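Calmodulin, putative (Entamoeba histolytica, PDB 4OCI) is a calmodulin-like EF-hand protein that binds calcium and is involved in initiating phagocytosis of human erythrocytes by the amoeba. Local coordinates at residues L8-D16 / M57-F66; P95-L103 / Q112-T120. All blocks are in the same frame, centred on the assembly; numbering follows the deposited sequence.

Contacts 1 and 2 lie on opposite sides of the chain's centre, their centres about 33 Å apart and their nearest atoms about 17 Å apart, and they share no helix. Each joins two helices that run at a steep angle, and the two bury similar amounts of surface, 418 Å² in contact 1 and 428 Å² in contact 2. Contact 1 is aromatic, partly buried, and flanked by two metal ions, calcium after helix 9-15 and sodium on the turns of helix 59-71. Contact 2 is the more buried and lies away from the annotated metal sites; there a phenylalanine packs among aliphatic residues while an arginine spans the helices with hydrogen bonds.

Contact 1: residues L8-D16 / M57-F66; sequences LKESFLLFD and MSYELFTSCF. With NA (sodium ion), chain C; CA (calcium ion), chain B.
Tyr59 stands on edge against the face of Phe12, an edge-to-face pair with ring centroids 5.4 Å apart and planes at 85°. The ring atom Tyr59 CD1 does the touching, 3.7 Å from Phe12 CG. Both side chains hold CG anti to the backbone N, which sends Phe12 across to the start of the other helix and lays Tyr59 beside helix 9-15. The far end of the Phe12 ring reaches the backbone there: Phe12 CZ lies 3.3 Å from Tyr59 N, Met57 O meets the ring edge in its plane, and Tyr59 CA makes a CH-pi contact over a face. Phe62 completes the aromatic cluster, its CB 3.8 Å from Phe12 CE1 and its ring oblique to that of Phe12.

Lys9 closes over a face of Tyr59. Lys9 CG sits almost on the ring normal, 4.0 Å from the Tyr59 centroid. A bend at chi3 (-114°) brings Lys9 CE back down over the same ring, 3.6 Å from Tyr59 CD2. The aliphatic chain thus covers one face of the phenol ring, while Leu8 passes nearer its hydroxyl and puts Leu8 CD1 3.9 Å from Phe66 CD2.

Two ions flank this apolar joint. Sodium is held on the outer side of helix 59-71 by Glu60, through O and OE1, and by the hydroxyls of Thr63 and Ser64. Calcium takes Asp16 OD1 at 2.0 Å, with Asp18, Asp20, the Tyr22 carbonyl and two waters completing the ligands seen. Leu23, which touches Phe12, is backbone-bonded to Met57. A helix that leads straight into the first aspartate of such a calcium loop is the entering helix of an EF-hand, here packed through Phe12 on helix 59-71.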
loop_
_atom_site.group_PDB
_atom_site.type_symbol
_atom_site.label_atom_id
_atom_site.label_comp_id
_atom_site.label_asym_id
_atom_site.label_seq_id
_atom_site.Cartn_x
_atom_site.Cartn_y
_atom_site.Cartn_z
ATOM N N LEU A 8 -9.016 -4.056 22.355
ATOM C CA LEU A 8 -7.970 -3.926 21.247
ATOM C C LEU A 8 -7.061 -2.719 21.419
ATOM O O LEU A 8 -6.064 -2.541 20.692
ATOM C CB LEU A 8 -8.637 -3.757 19.873
ATOM C CG LEU A 8 -8.952 -5.031 19.120
ATOM C CD1 LEU A 8 -9.660 -4.644 17.889
ATOM C CD2 LEU A 8 -7.635 -5.690 18.807
ATOM N N LYS A 9 -7.464 -1.828 22.288
ATOM C CA LYS A 9 -6.690 -0.636 22.500
ATOM C C LYS A 9 -5.276 -0.939 23.028
ATOM O O LYS A 9 -4.307 -0.339 22.603
ATOM C CB LYS A 9 -7.490 0.271 23.413
ATOM C CG LYS A 9 -7.156 1.708 23.315
ATOM C CD LYS A 9 -8.104 2.532 24.186
ATOM C CE LYS A 9 -9.015 3.437 23.420
ATOM N NZ LYS A 9 -9.979 4.068 24.362
ATOM N N GLU A 10 -5.161 -1.936 23.889
ATOM C CA GLU A 10 -3.835 -2.315 24.374
ATOM C C GLU A 10 -2.900 -2.753 23.254
ATOM O O GLU A 10 -1.742 -2.380 23.215
ATOM C CB GLU A 10 -3.958 -3.467 25.353
ATOM C CG GLU A 10 -3.197 -3.244 26.575
ATOM C CD GLU A 10 -3.933 -3.761 27.849
ATOM O OE1 GLU A 10 -3.380 -3.597 28.983
ATOM O OE2 GLU A 10 -5.063 -4.318 27.715
ATOM N N SER A 11 -3.449 -3.481 22.299
ATOM C CA SER A 11 -2.675 -3.979 21.165
ATOM C C SER A 11 -2.325 -2.866 20.201
ATOM O O SER A 11 -1.225 -2.795 19.686
ATOM C CB SER A 11 -3.492 -5.064 20.426
ATOM O OG SER A 11 -3.502 -6.241 21.220
ATOM N N PHE A 12 -3.277 -2.008 19.890
ATOM C CA PHE A 12 -2.979 -0.861 19.091
ATOM C C PHE A 12 -1.752 -0.099 19.658
ATOM O O PHE A 12 -0.805 0.272 18.913
ATOM C CB PHE A 12 -4.279 0.048 19.065
ATOM C CG PHE A 12 -4.082 1.370 18.365
ATOM C CD1 PHE A 12 -4.447 1.532 17.021
ATOM C CD2 PHE A 12 -3.580 2.467 19.055
ATOM C CE1 PHE A 12 -4.260 2.762 16.360
ATOM C CE2 PHE A 12 -3.391 3.703 18.435
ATOM C CZ PHE A 12 -3.711 3.829 17.050
ATOM N N LEU A 13 -1.807 0.284 20.936
ATOM C CA LEU A 13 -0.772 1.113 21.556
ATOM C C LEU A 13 0.527 0.356 21.619
ATOM O O LEU A 13 1.650 0.924 21.524
ATOM C CB LEU A 13 -1.215 1.532 22.991
ATOM C CG LEU A 13 -2.403 2.533 22.981
ATOM C CD1 LEU A 13 -2.940 2.779 24.432
ATOM C CD2 LEU A 13 -1.958 3.770 22.318
ATOM N N LEU A 14 0.413 -0.954 21.739
ATOM C CA LEU A 14 1.651 -1.782 21.662
ATOM C C LEU A 14 2.353 -1.630 20.288
ATOM O O LEU A 14 3.609 -1.512 20.174
ATOM C CB LEU A 14 1.257 -3.213 21.938
ATOM C CG LEU A 14 2.084 -4.431 22.237
ATOM C CD1 LEU A 14 1.176 -5.484 22.926
ATOM C CD2 LEU A 14 2.506 -4.999 20.961
ATOM N N PHE A 15 1.559 -1.575 19.228
ATOM C CA PHE A 15 2.152 -1.510 17.885
ATOM C C PHE A 15 2.446 -0.085 17.482
ATOM O O PHE A 15 3.069 0.168 16.454
ATOM C CB PHE A 15 1.231 -2.154 16.894
ATOM C CG PHE A 15 1.382 -3.648 16.852
ATOM C CD1 PHE A 15 0.942 -4.430 17.899
ATOM C CD2 PHE A 15 1.994 -4.267 15.743
ATOM C CE1 PHE A 15 1.097 -5.842 17.857
ATOM C CE2 PHE A 15 2.160 -5.677 15.698
ATOM C CZ PHE A 15 1.724 -6.446 16.739
ATOM N N ASP A 16 1.990 0.888 18.280
ATOM C CA ASP A 16 2.299 2.281 17.988
ATOM C C ASP A 16 3.682 2.532 18.562
ATOM O O ASP A 16 3.837 2.839 19.748
ATOM C CB ASP A 16 1.245 3.200 18.625
ATOM C CG ASP A 16 1.713 4.645 18.790
ATOM O OD1 ASP A 16 2.394 5.160 17.888
ATOM O OD2 ASP A 16 1.308 5.300 19.771
HETATM N N MSE A 57 -2.750 6.679 11.542
HETATM C CA MSE A 57 -4.033 6.114 11.791
HETATM C C MSE A 57 -4.343 6.106 13.300
HETATM O O MSE A 57 -3.590 5.555 14.045
HETATM C CB MSE A 57 -4.079 4.689 11.208
HETATM C CG MSE A 57 -5.498 4.130 11.383
HETATM SE SE MSE A 57 -5.470 2.345 10.799
HETATM C CE MSE A 57 -6.176 2.907 9.006
ATOM N N SER A 58 -5.426 6.735 13.727
ATOM C CA SER A 58 -5.786 6.846 15.154
ATOM C C SER A 58 -6.485 5.570 15.567
ATOM O O SER A 58 -6.767 4.705 14.725
ATOM C CB SER A 58 -6.749 8.042 15.332
ATOM O OG SER A 58 -7.987 7.658 14.751
ATOM N N TYR A 59 -6.660 5.357 16.876
ATOM C CA TYR A 59 -7.336 4.161 17.346
ATOM C C TYR A 59 -8.745 4.011 16.779
ATOM O O TYR A 59 -9.197 2.905 16.470
ATOM C CB TYR A 59 -7.428 4.204 18.899
ATOM C CG TYR A 59 -8.164 3.012 19.385
ATOM C CD1 TYR A 59 -7.605 1.723 19.262
ATOM C CD2 TYR A 59 -9.443 3.154 19.868
ATOM C CE1 TYR A 59 -8.290 0.614 19.632
ATOM C CE2 TYR A 59 -10.165 2.032 20.277
ATOM C CZ TYR A 59 -9.579 0.782 20.143
ATOM O OH TYR A 59 -10.309 -0.299 20.574
ATOM N N GLU A 60 -9.521 5.103 16.748
ATOM C CA GLU A 60 -10.896 4.901 16.242
ATOM C C GLU A 60 -11.010 4.651 14.714
ATOM O O GLU A 60 -11.848 3.844 14.322
ATOM C CB GLU A 60 -11.882 6.004 16.704
ATOM C CG GLU A 60 -12.279 5.825 18.217
ATOM C CD GLU A 60 -13.222 4.553 18.514
ATOM O OE1 GLU A 60 -13.851 3.919 17.558
ATOM O OE2 GLU A 60 -13.343 4.183 19.728
ATOM N N LEU A 61 -10.147 5.260 13.885
ATOM C CA LEU A 61 -10.084 4.901 12.457
ATOM C C LEU A 61 -9.676 3.417 12.341
ATOM O O LEU A 61 -10.177 2.718 11.485
ATOM C CB LEU A 61 -9.023 5.755 11.741
ATOM C CG LEU A 61 -9.533 7.202 11.503
ATOM C CD1 LEU A 61 -8.428 8.294 11.162
ATOM C CD2 LEU A 61 -10.643 7.107 10.417
ATOM N N PHE A 62 -8.718 2.975 13.167
ATOM C CA PHE A 62 -8.257 1.570 13.213
ATOM C C PHE A 62 -9.347 0.561 13.496
ATOM O O PHE A 62 -9.474 -0.435 12.784
ATOM C CB PHE A 62 -7.125 1.370 14.261
ATOM C CG PHE A 62 -6.784 -0.091 14.446
ATOM C CD1 PHE A 62 -6.046 -0.770 13.470
ATOM C CD2 PHE A 62 -7.305 -0.805 15.516
ATOM C CE1 PHE A 62 -5.790 -2.140 13.578
ATOM C CE2 PHE A 62 -7.042 -2.178 15.651
ATOM C CZ PHE A 62 -6.310 -2.830 14.664
ATOM N N THR A 63 -10.140 0.774 14.547
ATOM C CA THR A 63 -11.224 -0.160 14.828
ATOM C C THR A 63 -12.285 -0.193 13.721
ATOM O O THR A 63 -12.746 -1.278 13.377
ATOM C CB THR A 63 -11.958 0.086 16.153
ATOM O OG1 THR A 63 -12.589 1.381 16.121
ATOM C CG2 THR A 63 -11.036 0.044 17.288
ATOM N N SER A 64 -12.631 0.951 13.143
ATOM C CA SER A 64 -13.496 0.940 11.927
ATOM C C SER A 64 -12.903 0.170 10.778
ATOM O O SER A 64 -13.575 -0.709 10.250
ATOM C CB SER A 64 -13.811 2.351 11.485
ATOM O OG SER A 64 -14.424 2.995 12.611
ATOM N N CYS A 65 -11.639 0.433 10.441
ATOM C CA CYS A 65 -10.927 -0.275 9.330
ATOM C C CYS A 65 -10.790 -1.752 9.594
ATOM O O CYS A 65 -11.040 -2.551 8.714
ATOM C CB CYS A 65 -9.552 0.317 9.047
ATOM S SG CYS A 65 -9.816 1.908 8.336
ATOM N N PHE A 66 -10.433 -2.100 10.817
ATOM C CA PHE A 66 -10.214 -3.466 11.180
ATOM C C PHE A 66 -11.536 -4.264 11.055
ATOM O O PHE A 66 -11.522 -5.378 10.496
ATOM C CB PHE A 66 -9.533 -3.596 12.570
ATOM C CG PHE A 66 -9.362 -4.993 13.007
ATOM C CD1 PHE A 66 -8.539 -5.852 12.269
ATOM C CD2 PHE A 66 -10.065 -5.490 14.122
ATOM C CE1 PHE A 66 -8.429 -7.162 12.636
ATOM C CE2 PHE A 66 -9.938 -6.806 14.516
ATOM C CZ PHE A 66 -9.157 -7.654 13.782
HETATM NA NA NA C . -14.060 2.812 15.065
HETATM CA CA CA B . 2.808 6.287 16.263
HETATM O O HOH W 1 3.298 7.623 14.736
HETATM O O HOH W 2 4.111 4.956 15.325
#

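Contact 2: residues P95-L103 / Q112-T120; sequences PAIELRRIL and QKEITDLFT
With chi1 at 180° and chi2 at -177°, Arg100 runs out extended from its helix, then bends at chi3 (-75°) to set its guanidinium along helix 112-122; Phe119 answers from that helix, its CG anti to its own carbonyl carbon. Arg100 NH1 gives a hydrogen bond to the backbone Gln112 O, 3.1 Å, with the oxygen nearly in the guanidinium plane. Arg100 NH2 gives a hydrogen bond to Thr116 OG1 at 2.9 Å, slightly tilted from that plane. Gln112 O is gripped by three donors, for Thr116 N and Thr116 OG1 also reach it, so hydroxyl and carbonyl are tied together at the edge of the guanidinium. Ile115 CG2 lies over one guanidinium face, and a salt bridge from Arg100 NH2 to Glu126 probably offsets the charge.

Arg100 and Phe119 interlock as knobs into holes, each among four residues of the other helix. In this EF-hand pair, helix 96-106 follows strand 93-95, whose antiparallel partner 129-131 leads into helix 132-145; Leu99 touches Val130 and Phe135 from that half.

Phe119 enters edge first: Ala96 O meets its rim near the ring plane, 3.4 Å from Phe119 CE2. Leu99 CD2 lies 3.7 Å from Phe119 CE1, and Leu103 and Phe119 reach toward each other from opposite directions. One turn back along the helix, Ile115 CD1 packs 4.0 Å from Leu103 CB.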
loop_
_atom_site.group_PDB
_atom_site.type_symbol
_atom_site.label_atom_id
_atom_site.label_comp_id
_atom_site.label_asym_id
_atom_site.label_seq_id
_atom_site.Cartn_x
_atom_site.Cartn_y
_atom_site.Cartn_z
ATOM N N PRO A 95 -10.324 -31.166 -4.220
ATOM C CA PRO A 95 -10.732 -30.679 -5.566
ATOM C C PRO A 95 -10.677 -29.185 -5.733
ATOM O O PRO A 95 -11.039 -28.469 -4.810
ATOM C CB PRO A 95 -12.170 -31.150 -5.708
ATOM C CG PRO A 95 -12.374 -32.186 -4.621
ATOM C CD PRO A 95 -11.406 -31.860 -3.510
ATOM N N ALA A 96 -10.226 -28.726 -6.912
ATOM C CA ALA A 96 -10.072 -27.352 -7.171
ATOM C C ALA A 96 -11.440 -26.690 -7.095
ATOM O O ALA A 96 -11.569 -25.513 -6.672
ATOM C CB ALA A 96 -9.473 -27.152 -8.563
ATOM N N ILE A 97 -12.473 -27.396 -7.539
ATOM C CA ILE A 97 -13.769 -26.761 -7.526
ATOM C C ILE A 97 -14.299 -26.561 -6.119
ATOM O O ILE A 97 -15.054 -25.586 -5.864
ATOM C CB ILE A 97 -14.808 -27.509 -8.404
ATOM C CG1 ILE A 97 -16.004 -26.527 -8.731
ATOM C CG2 ILE A 97 -15.278 -28.896 -7.732
ATOM C CD1 ILE A 97 -17.112 -27.290 -9.307
ATOM N N GLU A 98 -13.866 -27.415 -5.194
ATOM C CA GLU A 98 -14.293 -27.256 -3.799
ATOM C C GLU A 98 -13.500 -26.082 -3.133
ATOM O O GLU A 98 -14.024 -25.324 -2.298
ATOM C CB GLU A 98 -14.112 -28.523 -2.996
ATOM C CG GLU A 98 -15.095 -29.666 -3.428
ATOM C CD GLU A 98 -16.573 -29.342 -2.994
ATOM O OE1 GLU A 98 -16.756 -28.711 -1.887
ATOM O OE2 GLU A 98 -17.541 -29.701 -3.737
ATOM N N LEU A 99 -12.221 -25.995 -3.434
ATOM C CA LEU A 99 -11.468 -24.764 -3.120
ATOM C C LEU A 99 -12.154 -23.496 -3.654
ATOM O O LEU A 99 -12.245 -22.537 -2.943
ATOM C CB LEU A 99 -10.077 -24.837 -3.720
ATOM C CG LEU A 99 -9.205 -23.648 -3.247
ATOM C CD1 LEU A 99 -9.197 -23.418 -1.692
ATOM C CD2 LEU A 99 -7.804 -23.709 -3.804
ATOM N N ARG A 100 -12.536 -23.478 -4.924
ATOM C CA ARG A 100 -13.341 -22.377 -5.494
ATOM C C ARG A 100 -14.541 -22.094 -4.651
ATOM O O ARG A 100 -14.797 -20.929 -4.343
ATOM C CB ARG A 100 -13.746 -22.651 -6.958
ATOM C CG ARG A 100 -14.592 -21.561 -7.651
ATOM C CD ARG A 100 -14.995 -21.969 -9.087
ATOM N NE ARG A 100 -13.869 -21.878 -10.054
ATOM C CZ ARG A 100 -13.448 -20.752 -10.624
ATOM N NH1 ARG A 100 -13.983 -19.550 -10.311
ATOM N NH2 ARG A 100 -12.440 -20.799 -11.490
ATOM N N ARG A 101 -15.305 -23.101 -4.251
ATOM C CA ARG A 101 -16.448 -22.866 -3.355
ATOM C C ARG A 101 -16.047 -22.136 -2.063
ATOM O O ARG A 101 -16.701 -21.141 -1.651
ATOM C CB ARG A 101 -17.263 -24.160 -3.029
ATOM C CG ARG A 101 -18.537 -23.875 -2.225
ATOM C CD ARG A 101 -19.246 -25.174 -1.817
ATOM N NE ARG A 101 -18.207 -26.095 -1.319
ATOM C CZ ARG A 101 -17.654 -26.078 -0.083
ATOM N NH1 ARG A 101 -18.061 -25.198 0.837
ATOM N NH2 ARG A 101 -16.662 -26.940 0.244
ATOM N N ILE A 102 -15.007 -22.645 -1.425
ATOM C CA ILE A 102 -14.576 -22.166 -0.127
ATOM C C ILE A 102 -14.171 -20.714 -0.218
ATOM O O ILE A 102 -14.528 -19.915 0.633
ATOM C CB ILE A 102 -13.302 -22.904 0.357
ATOM C CG1 ILE A 102 -13.491 -24.418 0.495
ATOM C CG2 ILE A 102 -12.689 -22.222 1.661
ATOM C CD1 ILE A 102 -14.437 -24.791 1.422
ATOM N N LEU A 103 -13.365 -20.397 -1.217
ATOM C CA LEU A 103 -12.848 -19.048 -1.448
ATOM C C LEU A 103 -14.001 -18.115 -1.845
ATOM O O LEU A 103 -13.960 -16.923 -1.528
ATOM C CB LEU A 103 -11.750 -19.030 -2.548
ATOM C CG LEU A 103 -10.408 -19.734 -2.273
ATOM C CD1 LEU A 103 -9.610 -19.890 -3.569
ATOM C CD2 LEU A 103 -9.582 -18.938 -1.263
ATOM N N GLN A 112 -15.497 -14.544 -9.185
ATOM C CA GLN A 112 -15.222 -15.798 -9.892
ATOM C C GLN A 112 -14.074 -15.674 -10.884
ATOM O O GLN A 112 -13.304 -16.634 -11.076
ATOM C CB GLN A 112 -16.460 -16.321 -10.643
ATOM C CG GLN A 112 -17.579 -16.860 -9.726
ATOM C CD GLN A 112 -17.009 -17.778 -8.621
ATOM O OE1 GLN A 112 -17.014 -17.436 -7.449
ATOM N NE2 GLN A 112 -16.481 -18.904 -9.022
ATOM N N LYS A 113 -14.012 -14.508 -11.551
ATOM C CA LYS A 113 -13.010 -14.236 -12.567
ATOM C C LYS A 113 -11.640 -14.134 -11.882
ATOM O O LYS A 113 -10.682 -14.588 -12.447
ATOM C CB LYS A 113 -13.348 -12.952 -13.383
ATOM N N GLU A 114 -11.551 -13.568 -10.684
ATOM C CA GLU A 114 -10.258 -13.484 -9.949
ATOM C C GLU A 114 -9.780 -14.883 -9.431
ATOM O O GLU A 114 -8.569 -15.158 -9.292
ATOM C CB GLU A 114 -10.249 -12.403 -8.804
ATOM C CG GLU A 114 -10.530 -10.944 -9.313
ATOM C CD GLU A 114 -10.907 -9.904 -8.228
ATOM O OE1 GLU A 114 -11.370 -10.258 -7.112
ATOM O OE2 GLU A 114 -10.751 -8.692 -8.529
ATOM N N ILE A 115 -10.749 -15.751 -9.134
ATOM C CA ILE A 115 -10.441 -17.128 -8.771
ATOM C C ILE A 115 -9.836 -17.890 -9.925
ATOM O O ILE A 115 -8.826 -18.499 -9.749
ATOM C CB ILE A 115 -11.623 -17.829 -8.134
ATOM C CG1 ILE A 115 -11.886 -17.082 -6.822
ATOM C CG2 ILE A 115 -11.269 -19.302 -7.845
ATOM C CD1 ILE A 115 -13.122 -17.479 -6.009
ATOM N N THR A 116 -10.455 -17.799 -11.105
ATOM C CA THR A 116 -9.935 -18.414 -12.306
ATOM C C THR A 116 -8.502 -17.897 -12.588
ATOM O O THR A 116 -7.618 -18.667 -12.894
ATOM C CB THR A 116 -10.872 -18.053 -13.480
ATOM O OG1 THR A 116 -12.204 -18.459 -13.149
ATOM C CG2 THR A 116 -10.468 -18.751 -14.774
ATOM N N ASP A 117 -8.281 -16.588 -12.442
ATOM C CA ASP A 117 -6.983 -15.998 -12.757
ATOM C C ASP A 117 -5.947 -16.451 -11.759
ATOM O O ASP A 117 -4.838 -16.729 -12.122
ATOM C CB ASP A 117 -7.073 -14.475 -12.730
ATOM C CG ASP A 117 -7.875 -13.878 -13.962
ATOM O OD1 ASP A 117 -8.249 -14.650 -14.916
ATOM O OD2 ASP A 117 -8.147 -12.629 -13.938
ATOM N N LEU A 118 -6.329 -16.547 -10.498
ATOM C CA LEU A 118 -5.485 -17.127 -9.503
ATOM C C LEU A 118 -5.143 -18.617 -9.776
ATOM O O LEU A 118 -3.978 -19.048 -9.590
ATOM C CB LEU A 118 -6.201 -17.000 -8.172
ATOM C CG LEU A 118 -5.384 -17.470 -7.008
ATOM C CD1 LEU A 118 -4.334 -16.345 -6.572
ATOM C CD2 LEU A 118 -6.359 -17.797 -5.921
ATOM N N PHE A 119 -6.155 -19.408 -10.171
ATOM C CA PHE A 119 -5.918 -20.838 -10.448
ATOM C C PHE A 119 -5.015 -20.987 -11.660
ATOM O O PHE A 119 -4.135 -21.800 -11.638
ATOM C CB PHE A 119 -7.247 -21.598 -10.700
ATOM C CG PHE A 119 -8.021 -21.957 -9.420
ATOM C CD1 PHE A 119 -7.612 -21.552 -8.194
ATOM C CD2 PHE A 119 -9.178 -22.744 -9.503
ATOM C CE1 PHE A 119 -8.352 -21.910 -6.994
ATOM C CE2 PHE A 119 -9.915 -23.101 -8.352
ATOM C CZ PHE A 119 -9.486 -22.677 -7.087
ATOM N N THR A 120 -5.235 -20.190 -12.699
ATOM C CA THR A 120 -4.348 -20.177 -13.886
ATOM C C THR A 120 -2.916 -19.802 -13.547
ATOM O O THR A 120 -2.008 -20.455 -13.984
ATOM C CB THR A 120 -4.880 -19.170 -14.917
ATOM O OG1 THR A 120 -6.114 -19.701 -15.444
ATOM C CG2 THR A 120 -3.889 -18.964 -16.070
#